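Local coordinates for SusD-like carbohydrate binding protein (Bacteroides vulgatus, PDB 3LEW) that probably binds carbohydrate at the outer membrane as a SusD-family protein, contributing to nutrient capture by the bacterium, at residues R68-S74 with R451-P456; S134-F138 with N464-Y470; Y269-L274 with Y282-F286. One frame throughout, in Å; residues are numbered along the deposited sequence. Where two conformers were deposited one is given.

Interaction 1: residues R68-S74 with R451-P456; sequences RTHNEFS and RFFNFP
Two hydrogen bonds hold Asn71 OD1, one from the backbone N-H of Leu61 and one from a water that also accepts from Arg451 N; the Phe452 ring brings its edge to the same oxygen, CD2 lying 3.4 Å from Asn71 OD1. The amide plane is turned nearly perpendicular to the ring, with OD1 in the ring plane at its edge, and the amide nitrogen faces the other way, to the carbonyls of Ala54 and Val59. Helix 68-71 ends in a Schellman motif: Phe73 takes a positive phi of 73°, while Ser74 N reaches Thr69 O at 3.0 Å and Phe73 N reaches His70 O at the same length. Against this turn the Phe452 ring is sandwiched. Arg451 CB covers one face, and Glu72 CG, in one of two modelled conformers, sits over the other, 3.3 Å from the ring centroid in a CH-pi contact. A bend at chi3 folds Arg451 back, so that the face of its guanidinium is turned to Phe452 CZ and its NH1 meets Leu61 O. Phe73 offers its face to the edge of Phe455 in a T-shaped pair, with centroids 5.2 Å apart and planes at 82°. CG of Phe73 is anti to its carbonyl carbon (chi1 -65°), which sends the ring off the turn toward this edge. Phe455 also stacks on Tyr467. Polar links join the two backbones as well. Arg421 NH1 bonds both Asn71 O and Phe452 O, tying the helix to the loop by a single nitrogen, and a water donates to both Glu72 O and Asn454 O. Pro456 packs against the turn, its CD 3.4 Å from Glu72 O.

Interaction 2: residues S134-F138 with N464-Y470; sequences SCYSF and NSKYYLY
Phe138 and Leu469 form the apolar centre, the leucine laid crosswise over the phenylalanine ring. Leu469 CD1 stands 3.7 Å from the centroid of the Phe138 ring, only 10° off its normal, while its other methyl, CD2, turns to Ser137 O. With CG anti to the carbonyl carbon (chi1 -57°), the leucine chain runs on extended to CD1, which brings that methyl over Phe138. Asn464 CB covers the opposite face, nearer the rim, so the ring is held between two residues of the loop. At its edge backbone takes over: Phe138 CE1 lies 3.3 Å from Ser465 O. A second aromatic site repeats the pattern: Tyr470 CB lies over the centre of the Tyr136 face, and the two rings meet obliquely, planes at 41°. Cys135 CB fills the flank, 3.6 Å from Tyr470 CD1. These contacts fasten the C-terminal end of helix 111-135, part of the helical framework of this SusD-family protein, to the irregular chain that precedes helix 474-479. Cys135 O, at the end of the helix, accepts Tyr470 N at 2.9 Å, joining the backbones between the two aromatic sites. Earlier in the loop Ser465 forms an ST turn: Ser465 OG accepts from Tyr467 N at 3.0 Å, and Tyr468 N returns to Ser465 O. Both tyrosine hydroxyls of the second site are committed elsewhere, Tyr136 OH to Ser86 OG and Tyr470 OH to Asn52 OD1, so each ring is held at its hydroxyl end as well. At the polar edge Asn464 ND2 bonds Gln416 OE1.

Interaction 3: residues Y269-L274 with Y282-F286; sequences YQFHYL and YYYSF
Tyr269 OH and Tyr283 OH meet at 2.7 Å in a hydrogen bond in which either could be the donor. Nearby, His272 is used twice: its ND1 accepts Tyr282 N at 3.0 Å from a position tilted out of the imidazole plane, and its O receives Tyr284 N at 2.9 Å, with Tyr283 N adding a weak bond. At the next residue, Tyr273 O takes Phe286 N at 3.0 Å and Ser285 N from the opposite face of its plane. Here loop amides meet carbonyls of the short helix 271-274, and Tyr284, with phi and psi both positive, bends the loop between the two carbonyls. Because ND1 of His272 accepts, NE2 is probably the protonated nitrogen, in keeping with its bond to Gln337 OE1. The same Gln337 amide reaches Tyr282 OH through NE2 and so holds both members of the next feature in place: His272 and Tyr282 form an offset stack, centroids 3.7 Å apart and planes at 9°. Like first torsions, with CG anti to the carbonyl carbon in both (chi1 -69° and -78°), let the two side chains run side by side and point the same way. Tyr273 and Tyr283 are also nearly parallel but slid apart, so that only their rims meet, Tyr273 CE1 lying 3.3 Å from Tyr283 CD2. Tyr273 OH is bound to Tyr40 O. Farther out, Leu274 CD2 packs 4.0 Å from Phe286 CG. This last pair rests on Arg50 of helix 46-54, Phe286 also touches Val59 and Leu61 of strand 59-61, and Gln270 and Phe271 lie on Ile341 of strand 341-345.

In the fold
From the N terminus, the chain first reaches 68-74, which 451-456 meets much later, closing the long loop of interaction 1. The end of helix 111-135 follows, and its partner 464-470 comes later still, so interactions 1 and 2 cross, their segments alternating along the sequence. Interaction 3 is a short local closure, with only seven residues between 269-274 and 282-286, and lies within both long loops. The crossing pair fastens the chain after strand 440-448 to two N-terminal helices, and they touch directly: Phe455 packs on Tyr467 and Ser465. Interaction 3 stays apart, its nearest atoms about 7 Å from interaction 1 and about 10 Å from interaction 2.

Interaction 1: residues R68-S74 with R451-P456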
loop_
_atom_site.group_PDB
_atom_site.type_symbol
_atom_site.label_atom_id
_atom_site.label_comp_id
_atom_site.label_asym_id
_atom_site.label_seq_id
_atom_site.Cartn_x
_atom_site.Cartn_y
_atom_site.Cartn_z
ATOM N N ARG A 68 -7.410 -15.499 2.224
ATOM C CA ARG A 68 -8.099 -15.880 3.487
ATOM C C ARG A 68 -7.083 -16.053 4.640
ATOM O O ARG A 68 -7.345 -15.588 5.726
ATOM C CB ARG A 68 -8.950 -17.141 3.348
ATOM C CG ARG A 68 -9.695 -17.521 4.696
ATOM C CD ARG A 68 -10.215 -18.979 4.715
ATOM N NE ARG A 68 -9.105 -19.927 4.495
ATOM C CZ ARG A 68 -8.427 -20.575 5.442
ATOM N NH1 ARG A 68 -8.740 -20.430 6.730
ATOM N NH2 ARG A 68 -7.443 -21.402 5.101
ATOM N N THR A 69 -5.943 -16.706 4.398
ATOM C CA THR A 69 -4.976 -16.941 5.451
ATOM C C THR A 69 -4.339 -15.617 5.941
ATOM O O THR A 69 -3.913 -15.544 7.059
ATOM C CB THR A 69 -3.902 -17.951 5.080
ATOM O OG1 THR A 69 -3.164 -17.482 3.935
ATOM C CG2 THR A 69 -4.516 -19.380 4.779
ATOM N N HIS A 70 -4.270 -14.610 5.088
ATOM C CA HIS A 70 -3.796 -13.275 5.454
ATOM C C HIS A 70 -4.772 -12.635 6.413
ATOM O O HIS A 70 -4.344 -12.039 7.417
ATOM C CB HIS A 70 -3.549 -12.356 4.205
ATOM C CG HIS A 70 -2.711 -12.998 3.146
ATOM N ND1 HIS A 70 -3.127 -14.129 2.482
ATOM C CD2 HIS A 70 -1.498 -12.680 2.621
ATOM C CE1 HIS A 70 -2.195 -14.493 1.607
ATOM N NE2 HIS A 70 -1.199 -13.623 1.659
ATOM N N ASN A 71 -6.084 -12.761 6.137
ATOM C CA ASN A 71 -7.102 -12.225 7.026
ATOM C C ASN A 71 -6.999 -12.870 8.414
ATOM O O ASN A 71 -7.299 -12.222 9.410
ATOM C CB ASN A 71 -8.479 -12.388 6.381
ATOM C CG ASN A 71 -9.561 -11.465 6.945
ATOM O OD1 ASN A 71 -10.701 -11.923 7.137
ATOM N ND2 ASN A 71 -9.264 -10.163 7.113
ATOM N N GLU A 72 -6.570 -14.124 8.465
ATOM C CA GLU A 72 -6.378 -14.903 9.689
ATOM C C GLU A 72 -5.069 -14.602 10.430
ATOM O O GLU A 72 -4.860 -15.080 11.576
ATOM C CB GLU A 72 -6.279 -16.383 9.325
ATOM C CG GLU A 72 -7.487 -16.993 8.727
ATOM C CD GLU A 72 -7.362 -18.487 8.624
ATOM O OE1 GLU A 72 -6.272 -18.995 8.295
ATOM O OE2 GLU A 72 -8.359 -19.168 8.890
ATOM N N PHE A 73 -4.172 -13.883 9.761
ATOM C CA PHE A 73 -2.800 -13.590 10.237
ATOM C C PHE A 73 -1.838 -14.772 10.180
ATOM O O PHE A 73 -0.764 -14.749 10.808
ATOM C CB PHE A 73 -2.786 -12.926 11.631
ATOM C CG PHE A 73 -3.404 -11.565 11.645
ATOM C CD1 PHE A 73 -2.676 -10.442 11.322
ATOM C CD2 PHE A 73 -4.715 -11.411 11.998
ATOM C CE1 PHE A 73 -3.271 -9.176 11.314
ATOM C CE2 PHE A 73 -5.300 -10.201 11.999
ATOM C CZ PHE A 73 -4.590 -9.063 11.653
ATOM N N SER A 74 -2.191 -15.825 9.449
ATOM C CA SER A 74 -1.252 -16.951 9.354
ATOM C C SER A 74 -0.282 -16.903 8.147
ATOM O O SER A 74 0.782 -17.547 8.214
ATOM C CB SER A 74 -1.999 -18.272 9.390
ATOM O OG SER A 74 -2.706 -18.442 8.216
ATOM N N ARG A 451 -14.690 -12.649 10.519
ATOM C CA ARG A 451 -14.597 -14.067 10.828
ATOM C C ARG A 451 -13.459 -14.438 11.777
ATOM O O ARG A 451 -13.519 -15.483 12.431
ATOM C CB ARG A 451 -14.383 -14.827 9.517
ATOM C CG ARG A 451 -15.570 -14.683 8.513
ATOM C CD ARG A 451 -15.114 -15.087 7.099
ATOM N NE ARG A 451 -14.823 -16.493 7.065
ATOM C CZ ARG A 451 -13.982 -17.121 6.253
ATOM N NH1 ARG A 451 -13.264 -16.502 5.322
ATOM N NH2 ARG A 451 -13.857 -18.427 6.406
ATOM N N PHE A 452 -12.421 -13.623 11.801
ATOM C CA PHE A 452 -11.189 -13.963 12.548
ATOM C C PHE A 452 -10.989 -12.923 13.602
ATOM O O PHE A 452 -10.681 -11.768 13.289
ATOM C CB PHE A 452 -10.026 -14.068 11.585
ATOM C CG PHE A 452 -10.277 -15.062 10.480
ATOM C CD1 PHE A 452 -10.384 -16.401 10.757
ATOM C CD2 PHE A 452 -10.398 -14.635 9.153
ATOM C CE1 PHE A 452 -10.645 -17.319 9.741
ATOM C CE2 PHE A 452 -10.625 -15.527 8.148
ATOM C CZ PHE A 452 -10.756 -16.864 8.424
ATOM N N PHE A 453 -11.243 -13.304 14.850
ATOM C CA PHE A 453 -11.316 -12.328 15.956
ATOM C C PHE A 453 -10.096 -12.298 16.916
ATOM O O PHE A 453 -10.082 -11.558 17.910
ATOM C CB PHE A 453 -12.565 -12.663 16.798
ATOM C CG PHE A 453 -13.827 -12.573 16.012
ATOM C CD1 PHE A 453 -14.313 -11.344 15.625
ATOM C CD2 PHE A 453 -14.476 -13.717 15.590
ATOM C CE1 PHE A 453 -15.472 -11.239 14.847
ATOM C CE2 PHE A 453 -15.652 -13.605 14.824
ATOM C CZ PHE A 453 -16.124 -12.362 14.463
ATOM N N ASN A 454 -9.124 -13.141 16.629
ATOM C CA ASN A 454 -7.898 -13.240 17.424
ATOM C C ASN A 454 -6.812 -13.806 16.550
ATOM O O ASN A 454 -7.054 -14.139 15.386
ATOM C CB ASN A 454 -8.133 -14.135 18.638
ATOM C CG ASN A 454 -8.840 -15.403 18.266
ATOM O OD1 ASN A 454 -10.058 -15.513 18.448
ATOM N ND2 ASN A 454 -8.116 -16.336 17.677
ATOM N N PHE A 455 -5.582 -13.857 17.083
ATOM C CA PHE A 455 -4.461 -14.370 16.344
ATOM C C PHE A 455 -4.515 -15.895 16.289
ATOM O O PHE A 455 -5.274 -16.493 17.054
ATOM C CB PHE A 455 -3.149 -13.901 16.978
ATOM C CG PHE A 455 -2.882 -12.464 16.803
ATOM C CD1 PHE A 455 -2.860 -11.887 15.520
ATOM C CD2 PHE A 455 -2.581 -11.657 17.892
ATOM C CE1 PHE A 455 -2.555 -10.526 15.348
ATOM C CE2 PHE A 455 -2.264 -10.303 17.728
ATOM C CZ PHE A 455 -2.257 -9.734 16.426
ATOM N N PRO A 456 -3.747 -16.534 15.386
ATOM C CA PRO A 456 -3.865 -17.988 15.231
ATOM C C PRO A 456 -3.613 -18.802 16.498
ATOM O O PRO A 456 -4.185 -19.876 16.651
ATOM C CB PRO A 456 -2.786 -18.302 14.188
ATOM C CG PRO A 456 -2.735 -17.148 13.369
ATOM C CD PRO A 456 -2.945 -15.968 14.284
HETATM O O HOH W 1 -12.310 -11.325 9.533
HETATM O O HOH W 2 -6.474 -16.032 13.506
#

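Interaction 2: residues S134-F138 with N464-Y470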
loop_
_atom_site.group_PDB
_atom_site.type_symbol
_atom_site.label_atom_id
_atom_site.label_comp_id
_atom_site.label_asym_id
_atom_site.label_seq_id
_atom_site.Cartn_x
_atom_site.Cartn_y
_atom_site.Cartn_z
ATOM N N SER A 134 9.165 -0.370 6.464
ATOM C CA SER A 134 7.800 -0.223 7.001
ATOM C C SER A 134 7.087 -1.524 7.307
ATOM O O SER A 134 6.069 -1.483 8.012
ATOM C CB SER A 134 6.942 0.644 6.061
ATOM O OG SER A 134 6.792 0.083 4.762
ATOM N N CYS A 135 7.552 -2.667 6.783
ATOM C CA CYS A 135 6.903 -3.977 6.896
ATOM C C CYS A 135 7.687 -5.047 7.687
ATOM O O CYS A 135 7.119 -6.004 8.141
ATOM C CB CYS A 135 6.703 -4.554 5.493
ATOM S SG CYS A 135 5.462 -3.698 4.510
ATOM N N TYR A 136 9.016 -4.918 7.753
ATOM C CA TYR A 136 9.890 -5.967 8.321
ATOM C C TYR A 136 10.388 -5.714 9.754
ATOM O O TYR A 136 11.189 -6.511 10.308
ATOM C CB TYR A 136 11.100 -6.204 7.390
ATOM C CG TYR A 136 10.769 -6.951 6.121
ATOM C CD1 TYR A 136 10.022 -6.353 5.084
ATOM C CD2 TYR A 136 11.106 -8.280 5.985
ATOM C CE1 TYR A 136 9.678 -7.044 3.896
ATOM C CE2 TYR A 136 10.763 -8.980 4.828
ATOM C CZ TYR A 136 10.032 -8.352 3.795
ATOM O OH TYR A 136 9.753 -9.066 2.700
ATOM N N SER A 137 9.929 -4.621 10.351
ATOM C CA SER A 137 10.280 -4.274 11.716
ATOM C C SER A 137 9.086 -3.541 12.336
ATOM O O SER A 137 8.264 -2.929 11.636
ATOM C CB SER A 137 11.455 -3.314 11.746
ATOM O OG SER A 137 12.618 -3.752 11.038
ATOM N N PHE A 138 9.015 -3.579 13.652
ATOM C CA PHE A 138 8.091 -2.708 14.381
ATOM C C PHE A 138 8.525 -1.239 14.235
ATOM O O PHE A 138 9.608 -0.923 13.668
ATOM C CB PHE A 138 7.983 -3.106 15.870
ATOM C CG PHE A 138 7.464 -4.498 16.075
ATOM C CD1 PHE A 138 6.209 -4.854 15.588
ATOM C CD2 PHE A 138 8.226 -5.451 16.732
ATOM C CE1 PHE A 138 5.702 -6.122 15.784
ATOM C CE2 PHE A 138 7.745 -6.739 16.919
ATOM C CZ PHE A 138 6.462 -7.064 16.463
ATOM N N ASN A 464 2.043 -4.394 18.317
ATOM C CA ASN A 464 3.392 -4.913 18.229
ATOM C C ASN A 464 3.455 -6.439 18.309
ATOM O O ASN A 464 4.335 -7.025 18.969
ATOM C CB ASN A 464 4.274 -4.277 19.289
ATOM C CG ASN A 464 4.412 -2.761 19.148
ATOM O OD1 ASN A 464 4.396 -2.203 18.046
ATOM N ND2 ASN A 464 4.563 -2.084 20.291
ATOM N N SER A 465 2.519 -7.089 17.644
ATOM C CA SER A 465 2.497 -8.561 17.573
ATOM C C SER A 465 3.429 -9.084 16.504
ATOM O O SER A 465 3.484 -8.527 15.409
ATOM C CB SER A 465 1.064 -9.029 17.252
ATOM O OG SER A 465 0.990 -10.437 17.023
ATOM N N LYS A 466 4.062 -10.226 16.790
ATOM C CA LYS A 466 4.799 -10.982 15.776
ATOM C C LYS A 466 3.980 -11.260 14.530
ATOM O O LYS A 466 4.529 -11.379 13.457
ATOM C CB LYS A 466 5.323 -12.323 16.357
ATOM C CG LYS A 466 4.286 -13.388 16.605
ATOM C CD LYS A 466 4.865 -14.548 17.453
ATOM C CE LYS A 466 3.867 -15.702 17.569
ATOM N NZ LYS A 466 4.340 -16.832 18.467
ATOM N N TYR A 467 2.663 -11.359 14.669
ATOM C CA TYR A 467 1.820 -11.668 13.523
ATOM C C TYR A 467 1.701 -10.525 12.496
ATOM O O TYR A 467 1.187 -10.735 11.394
ATOM C CB TYR A 467 0.437 -12.145 13.980
ATOM C CG TYR A 467 0.472 -13.489 14.663
ATOM C CD1 TYR A 467 0.609 -14.658 13.912
ATOM C CD2 TYR A 467 0.353 -13.613 16.068
ATOM C CE1 TYR A 467 0.659 -15.903 14.518
ATOM C CE2 TYR A 467 0.396 -14.855 16.674
ATOM C CZ TYR A 467 0.554 -15.995 15.893
ATOM O OH TYR A 467 0.545 -17.242 16.460
ATOM N N TYR A 468 2.156 -9.322 12.865
ATOM C CA TYR A 468 2.089 -8.181 11.965
ATOM C C TYR A 468 3.259 -8.090 10.993
ATOM O O TYR A 468 3.148 -7.403 10.015
ATOM C CB TYR A 468 2.024 -6.874 12.753
ATOM C CG TYR A 468 0.828 -6.695 13.672
ATOM C CD1 TYR A 468 -0.416 -7.280 13.381
ATOM C CD2 TYR A 468 0.884 -5.805 14.749
ATOM C CE1 TYR A 468 -1.503 -7.096 14.221
ATOM C CE2 TYR A 468 -0.214 -5.635 15.633
ATOM C CZ TYR A 468 -1.423 -6.246 15.326
ATOM O OH TYR A 468 -2.541 -6.078 16.150
ATOM N N LEU A 469 4.404 -8.701 11.307
ATOM C CA LEU A 469 5.600 -8.398 10.492
ATOM C C LEU A 469 5.879 -9.333 9.341
ATOM O O LEU A 469 5.732 -10.574 9.468
ATOM C CB LEU A 469 6.840 -8.330 11.375
ATOM C CG LEU A 469 6.842 -7.356 12.532
ATOM C CD1 LEU A 469 8.261 -7.423 13.241
ATOM C CD2 LEU A 469 6.512 -5.981 12.053
ATOM N N TYR A 470 6.328 -8.760 8.222
ATOM C CA TYR A 470 6.931 -9.580 7.161
ATOM C C TYR A 470 8.278 -10.097 7.698
ATOM O O TYR A 470 8.862 -9.503 8.631
ATOM C CB TYR A 470 7.158 -8.791 5.889
ATOM C CG TYR A 470 5.899 -8.474 5.068
ATOM C CD1 TYR A 470 4.864 -7.702 5.579
ATOM C CD2 TYR A 470 5.830 -8.853 3.736
ATOM C CE1 TYR A 470 3.720 -7.343 4.771
ATOM C CE2 TYR A 470 4.724 -8.529 2.949
ATOM C CZ TYR A 470 3.674 -7.789 3.476
ATOM O OH TYR A 470 2.615 -7.463 2.626
#

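Interaction 3: residues Y269-L274 with Y282-F286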
loop_
_atom_site.group_PDB
_atom_site.type_symbol
_atom_site.label_atom_id
_atom_site.label_comp_id
_atom_site.label_asym_id
_atom_site.label_seq_id
_atom_site.Cartn_x
_atom_site.Cartn_y
_atom_site.Cartn_z
ATOM N N TYR A 269 -4.993 -9.115 -12.442
ATOM C CA TYR A 269 -5.565 -10.296 -11.815
ATOM C C TYR A 269 -5.976 -10.012 -10.368
ATOM O O TYR A 269 -6.941 -10.629 -9.848
ATOM C CB TYR A 269 -4.588 -11.492 -11.911
ATOM C CG TYR A 269 -5.227 -12.836 -11.676
ATOM C CD1 TYR A 269 -5.375 -13.343 -10.372
ATOM C CD2 TYR A 269 -5.665 -13.611 -12.735
ATOM C CE1 TYR A 269 -5.947 -14.606 -10.148
ATOM C CE2 TYR A 269 -6.252 -14.856 -12.530
ATOM C CZ TYR A 269 -6.370 -15.350 -11.215
ATOM O OH TYR A 269 -6.929 -16.575 -10.978
ATOM N N GLN A 270 -5.327 -9.059 -9.717
ATOM C CA GLN A 270 -5.714 -8.716 -8.357
ATOM C C GLN A 270 -7.088 -8.074 -8.201
ATOM O O GLN A 270 -7.649 -8.083 -7.105
ATOM C CB GLN A 270 -4.670 -7.925 -7.648
ATOM C CG GLN A 270 -4.466 -6.502 -8.102
ATOM C CD GLN A 270 -2.984 -6.019 -7.743
ATOM O OE1 GLN A 270 -2.775 -5.520 -6.644
ATOM N NE2 GLN A 270 -2.023 -6.081 -8.703
ATOM N N PHE A 271 -7.663 -7.562 -9.289
ATOM C CA PHE A 271 -9.087 -7.178 -9.294
ATOM C C PHE A 271 -10.029 -8.368 -9.086
ATOM O O PHE A 271 -11.181 -8.182 -8.669
ATOM C CB PHE A 271 -9.431 -6.369 -10.569
ATOM C CG PHE A 271 -9.098 -4.876 -10.457
ATOM C CD1 PHE A 271 -7.806 -4.414 -10.677
ATOM C CD2 PHE A 271 -10.053 -3.968 -10.093
ATOM C CE1 PHE A 271 -7.496 -3.069 -10.555
ATOM C CE2 PHE A 271 -9.754 -2.607 -9.982
ATOM C CZ PHE A 271 -8.460 -2.160 -10.209
ATOM N N HIS A 272 -9.588 -9.599 -9.332
ATOM C CA HIS A 272 -10.399 -10.735 -8.950
ATOM C C HIS A 272 -10.635 -10.866 -7.436
ATOM O O HIS A 272 -11.599 -11.511 -7.008
ATOM C CB HIS A 272 -9.861 -12.040 -9.526
ATOM C CG HIS A 272 -10.005 -12.161 -11.002
ATOM N ND1 HIS A 272 -11.234 -12.162 -11.638
ATOM C CD2 HIS A 272 -9.074 -12.327 -11.971
ATOM C CE1 HIS A 272 -11.044 -12.341 -12.934
ATOM N NE2 HIS A 272 -9.743 -12.420 -13.165
ATOM N N TYR A 273 -9.764 -10.244 -6.649
ATOM C CA TYR A 273 -9.860 -10.155 -5.174
ATOM C C TYR A 273 -10.616 -8.881 -4.763
ATOM O O TYR A 273 -11.529 -8.914 -3.897
ATOM C CB TYR A 273 -8.444 -10.215 -4.532
ATOM C CG TYR A 273 -7.632 -11.394 -5.057
ATOM C CD1 TYR A 273 -8.046 -12.688 -4.814
ATOM C CD2 TYR A 273 -6.451 -11.203 -5.797
ATOM C CE1 TYR A 273 -7.372 -13.780 -5.309
ATOM C CE2 TYR A 273 -5.757 -12.284 -6.306
ATOM C CZ TYR A 273 -6.215 -13.572 -6.082
ATOM O OH TYR A 273 -5.548 -14.674 -6.576
ATOM N N LEU A 274 -10.234 -7.767 -5.366
ATOM C CA LEU A 274 -10.747 -6.432 -4.966
ATOM C C LEU A 274 -12.145 -6.096 -5.482
ATOM O O LEU A 274 -12.852 -5.314 -4.851
ATOM C CB LEU A 274 -9.819 -5.323 -5.416
ATOM C CG LEU A 274 -8.402 -5.298 -4.870
ATOM C CD1 LEU A 274 -7.636 -4.182 -5.514
ATOM C CD2 LEU A 274 -8.473 -5.136 -3.334
ATOM N N TYR A 282 -13.561 -13.351 -10.180
ATOM C CA TYR A 282 -13.433 -14.763 -9.919
ATOM C C TYR A 282 -13.617 -15.066 -8.437
ATOM O O TYR A 282 -14.073 -16.149 -8.116
ATOM C CB TYR A 282 -12.007 -15.261 -10.282
ATOM C CG TYR A 282 -11.722 -15.477 -11.762
ATOM C CD1 TYR A 282 -12.706 -15.379 -12.747
ATOM C CD2 TYR A 282 -10.449 -15.810 -12.158
ATOM C CE1 TYR A 282 -12.395 -15.596 -14.088
ATOM C CE2 TYR A 282 -10.119 -15.989 -13.486
ATOM C CZ TYR A 282 -11.079 -15.899 -14.442
ATOM O OH TYR A 282 -10.727 -16.147 -15.741
ATOM N N TYR A 283 -13.188 -14.164 -7.546
ATOM C CA TYR A 283 -13.094 -14.482 -6.111
ATOM C C TYR A 283 -13.847 -13.510 -5.188
ATOM O O TYR A 283 -14.291 -13.905 -4.093
ATOM C CB TYR A 283 -11.618 -14.581 -5.660
ATOM C CG TYR A 283 -10.775 -15.433 -6.569
ATOM C CD1 TYR A 283 -11.072 -16.785 -6.745
ATOM C CD2 TYR A 283 -9.720 -14.887 -7.301
ATOM C CE1 TYR A 283 -10.344 -17.568 -7.603
ATOM C CE2 TYR A 283 -8.980 -15.652 -8.145
ATOM C CZ TYR A 283 -9.289 -16.992 -8.312
ATOM O OH TYR A 283 -8.557 -17.762 -9.202
ATOM N N TYR A 284 -14.048 -12.279 -5.653
ATOM C CA TYR A 284 -14.866 -11.274 -4.945
ATOM C C TYR A 284 -14.653 -11.351 -3.425
ATOM O O TYR A 284 -15.612 -11.416 -2.655
ATOM C CB TYR A 284 -16.362 -11.426 -5.310
ATOM C CG TYR A 284 -16.831 -12.823 -5.518
ATOM C CD1 TYR A 284 -16.705 -13.441 -6.750
ATOM C CD2 TYR A 284 -17.421 -13.552 -4.473
ATOM C CE1 TYR A 284 -17.118 -14.760 -6.956
ATOM C CE2 TYR A 284 -17.830 -14.864 -4.670
ATOM C CZ TYR A 284 -17.691 -15.454 -5.902
ATOM O OH TYR A 284 -18.162 -16.755 -6.120
ATOM N N SER A 285 -13.399 -11.331 -3.001
ATOM C CA SER A 285 -13.058 -11.812 -1.646
ATOM C C SER A 285 -12.777 -10.720 -0.616
ATOM O O SER A 285 -12.927 -10.973 0.584
ATOM C CB SER A 285 -11.861 -12.748 -1.718
ATOM O OG SER A 285 -10.753 -12.107 -2.360
ATOM N N PHE A 286 -12.380 -9.541 -1.090
ATOM C CA PHE A 286 -12.076 -8.372 -0.209
ATOM C C PHE A 286 -13.351 -7.639 0.168
ATOM O O PHE A 286 -13.689 -6.606 -0.394
ATOM C CB PHE A 286 -11.029 -7.455 -0.855
ATOM C CG PHE A 286 -9.617 -7.883 -0.587
ATOM C CD1 PHE A 286 -9.144 -9.096 -1.057
ATOM C CD2 PHE A 286 -8.785 -7.128 0.193
ATOM C CE1 PHE A 286 -7.824 -9.549 -0.784
ATOM C CE2 PHE A 286 -7.479 -7.578 0.468
ATOM C CZ PHE A 286 -7.021 -8.772 -0.020
#